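Local structure of glucose-1-phosphate uridylyltransferase (Sphingomonas elodea, 2UX8) at residues 223-228 with 244-249. The protein probably catalyses the formation of UDP-glucose and diphosphate from UTP and alpha-D-glucose 1-phosphate, as a nucleotidyltransferase of the UDPGP type 2 family. Residues are numbered along the deposited sequence; the frame is centred on the assembly and turned at random.
Sequences MRILEN and QRMIGD
Ile-225 reaches from helix 221-228 to Arg-245 and Met-246, and this single aliphatic side chain makes all the close contacts between 223-228 and 244-249. The backbones stay well apart, Ile-225 CA lying 8.2 Å from Arg-245 CA, and no hydrogen bond joins the segments; 177 Å² of surface is buried between them.

The apolar part rests on Ile-225 CD1, which meets Met-246 CG at 3.9 Å and Arg-245 CB at 3.9 Å. Ile-225 and Met-246 run past one another in opposite senses, so the isoleucine tip lies beside the middle of the methionine chain, closest to CG, the sulfur slightly farther off.

The second component is the packing of Ile-225 against one face of the Arg-245 guanidinium. CG1 of Ile-225 lies 3.8 Å from Arg-245 NH1, whereas Ile-225 CG2 stands 4.0 Å above the plane, displaced toward its rim and nearest to Arg-245 NH2. Bends at chi2 (-130°) and chi3 (-105°) fold the arginine chain back over the isoleucine, which explains why its CB and its guanidinium both touch the same residue. The charged group therefore contributes a flat surface here, while Arg-245 as a whole remains exposed.

Within the GT-A-clan nucleotidyltransferase domain, Met-246 also packs on Glu-221 and Val-222, earlier in the same helix, and Ile-225 on Ala-242 of helix 240-244. Centred about 21 Å from the chain centre, with the side chains of Met-246 and glucose 1-phosphate-binding Tyr-216 about 11 Å apart, this peripheral helix-to-loop packing joins helix 221-228, whose Met-223 and Leu-226 pack against Val-123 of helix 119-125, to the loop leading from helix 240-244 into strand 252-256.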
loop_
_atom_site.group_PDB
_atom_site.type_symbol
_atom_site.label_atom_id
_atom_site.label_comp_id
_atom_site.label_asym_id
_atom_site.label_seq_id
_atom_site.Cartn_x
_atom_site.Cartn_y
_atom_site.Cartn_z
ATOM N N MET C 223 10.484 8.572 -29.735
ATOM C CA MET C 223 9.898 9.264 -28.588
ATOM C C MET C 223 9.369 10.602 -29.084
ATOM O O MET C 223 8.219 10.964 -28.831
ATOM C CB MET C 223 10.949 9.511 -27.502
ATOM C CG MET C 223 11.042 8.424 -26.455
ATOM S SD MET C 223 9.632 8.404 -25.339
ATOM C CE MET C 223 8.537 7.470 -26.203
ATOM N N ARG C 224 10.228 11.327 -29.792
ATOM C CA ARG C 224 9.892 12.624 -30.359
ATOM C C ARG C 224 8.595 12.561 -31.141
ATOM O O ARG C 224 7.735 13.431 -31.004
ATOM C CB ARG C 224 11.017 13.093 -31.285
ATOM C CG ARG C 224 12.236 13.656 -30.569
ATOM C CD ARG C 224 12.541 12.853 -29.324
ATOM N NE ARG C 224 13.613 13.422 -28.514
ATOM C CZ ARG C 224 13.819 13.102 -27.240
ATOM N NH1 ARG C 224 13.021 12.225 -26.640
ATOM N NH2 ARG C 224 14.824 13.647 -26.568
ATOM N N ILE C 225 8.458 11.530 -31.966
ATOM C CA ILE C 225 7.266 11.370 -32.776
ATOM C C ILE C 225 6.038 11.118 -31.939
ATOM O O ILE C 225 4.932 11.501 -32.327
ATOM C CB ILE C 225 7.460 10.238 -33.786
ATOM C CG1 ILE C 225 8.306 10.761 -34.926
ATOM C CG2 ILE C 225 6.138 9.737 -34.325
ATOM C CD1 ILE C 225 8.622 9.747 -35.903
ATOM N N LEU C 226 6.235 10.467 -30.793
ATOM C CA LEU C 226 5.134 10.174 -29.877
ATOM C C LEU C 226 4.711 11.451 -29.156
ATOM O O LEU C 226 3.519 11.720 -29.014
ATOM C CB LEU C 226 5.550 9.115 -28.856
ATOM C CG LEU C 226 5.728 7.686 -29.370
ATOM C CD1 LEU C 226 6.300 6.832 -28.255
ATOM C CD2 LEU C 226 4.401 7.126 -29.842
ATOM N N GLU C 227 5.691 12.235 -28.709
ATOM C CA GLU C 227 5.409 13.491 -28.019
ATOM C C GLU C 227 4.589 14.378 -28.947
ATOM O O GLU C 227 3.589 14.976 -28.543
ATOM C CB GLU C 227 6.704 14.215 -27.664
ATOM C CG GLU C 227 7.719 13.355 -26.937
ATOM C CD GLU C 227 9.055 14.057 -26.770
ATOM O OE1 GLU C 227 9.425 14.828 -27.678
ATOM O OE2 GLU C 227 9.745 13.834 -25.750
ATOM N N ASN C 228 5.032 14.452 -30.197
ATOM C CA ASN C 228 4.375 15.253 -31.221
ATOM C C ASN C 228 2.911 14.904 -31.397
ATOM O O ASN C 228 2.052 15.786 -31.377
ATOM C CB ASN C 228 5.105 15.087 -32.548
ATOM C CG ASN C 228 6.394 15.868 -32.592
ATOM O OD1 ASN C 228 6.955 16.214 -31.551
ATOM N ND2 ASN C 228 6.878 16.147 -33.796
ATOM N N GLN C 244 6.404 3.354 -37.880
ATOM C CA GLN C 244 6.074 3.480 -39.292
ATOM C C GLN C 244 6.828 4.656 -39.893
ATOM O O GLN C 244 7.609 4.515 -40.836
ATOM C CB GLN C 244 4.579 3.764 -39.393
ATOM C CG GLN C 244 3.744 2.662 -39.964
ATOM C CD GLN C 244 3.936 2.550 -41.445
ATOM O OE1 GLN C 244 4.153 3.552 -42.114
ATOM N NE2 GLN C 244 3.844 1.338 -41.975
ATOM N N ARG C 245 6.574 5.826 -39.321
ATOM C CA ARG C 245 7.179 7.061 -39.790
ATOM C C ARG C 245 8.680 7.033 -39.823
ATOM O O ARG C 245 9.314 8.025 -40.162
ATOM C CB ARG C 245 6.709 8.243 -38.942
ATOM C CG ARG C 245 5.459 8.907 -39.466
ATOM C CD ARG C 245 5.667 10.391 -39.564
ATOM N NE ARG C 245 4.980 11.083 -38.489
ATOM C CZ ARG C 245 5.535 12.024 -37.741
ATOM N NH1 ARG C 245 6.794 12.377 -37.955
ATOM N NH2 ARG C 245 4.828 12.617 -36.789
ATOM N N MET C 246 9.256 5.897 -39.462
ATOM C CA MET C 246 10.697 5.796 -39.475
ATOM C C MET C 246 11.221 4.615 -40.239
ATOM O O MET C 246 12.208 3.992 -39.854
ATOM C CB MET C 246 11.252 5.814 -38.059
ATOM C CG MET C 246 11.068 7.158 -37.392
ATOM S SD MET C 246 12.190 7.472 -36.041
ATOM C CE MET C 246 12.964 5.925 -35.868
ATOM N N ILE C 247 10.546 4.310 -41.336
ATOM C CA ILE C 247 10.977 3.227 -42.199
ATOM C C ILE C 247 11.982 3.767 -43.219
ATOM O O ILE C 247 13.026 3.168 -43.464
ATOM C CB ILE C 247 9.797 2.631 -42.989
ATOM C CG1 ILE C 247 8.716 2.134 -42.040
ATOM C CG2 ILE C 247 10.267 1.466 -43.833
ATOM C CD1 ILE C 247 7.431 1.762 -42.733
ATOM N N GLY C 248 11.661 4.912 -43.799
ATOM C CA GLY C 248 12.504 5.471 -44.831
ATOM C C GLY C 248 13.829 6.066 -44.440
ATOM O O GLY C 248 14.625 6.345 -45.313
ATOM N N ASP C 249 14.109 6.295 -43.171
ATOM C CA ASP C 249 15.409 6.875 -42.934
ATOM C C ASP C 249 16.288 6.275 -41.864
ATOM O O ASP C 249 17.340 6.817 -41.544
ATOM C CB ASP C 249 15.301 8.400 -42.812
ATOM C CG ASP C 249 14.853 8.856 -41.471
ATOM O OD1 ASP C 249 15.518 8.497 -40.486
ATOM O OD2 ASP C 249 13.852 9.595 -41.410
#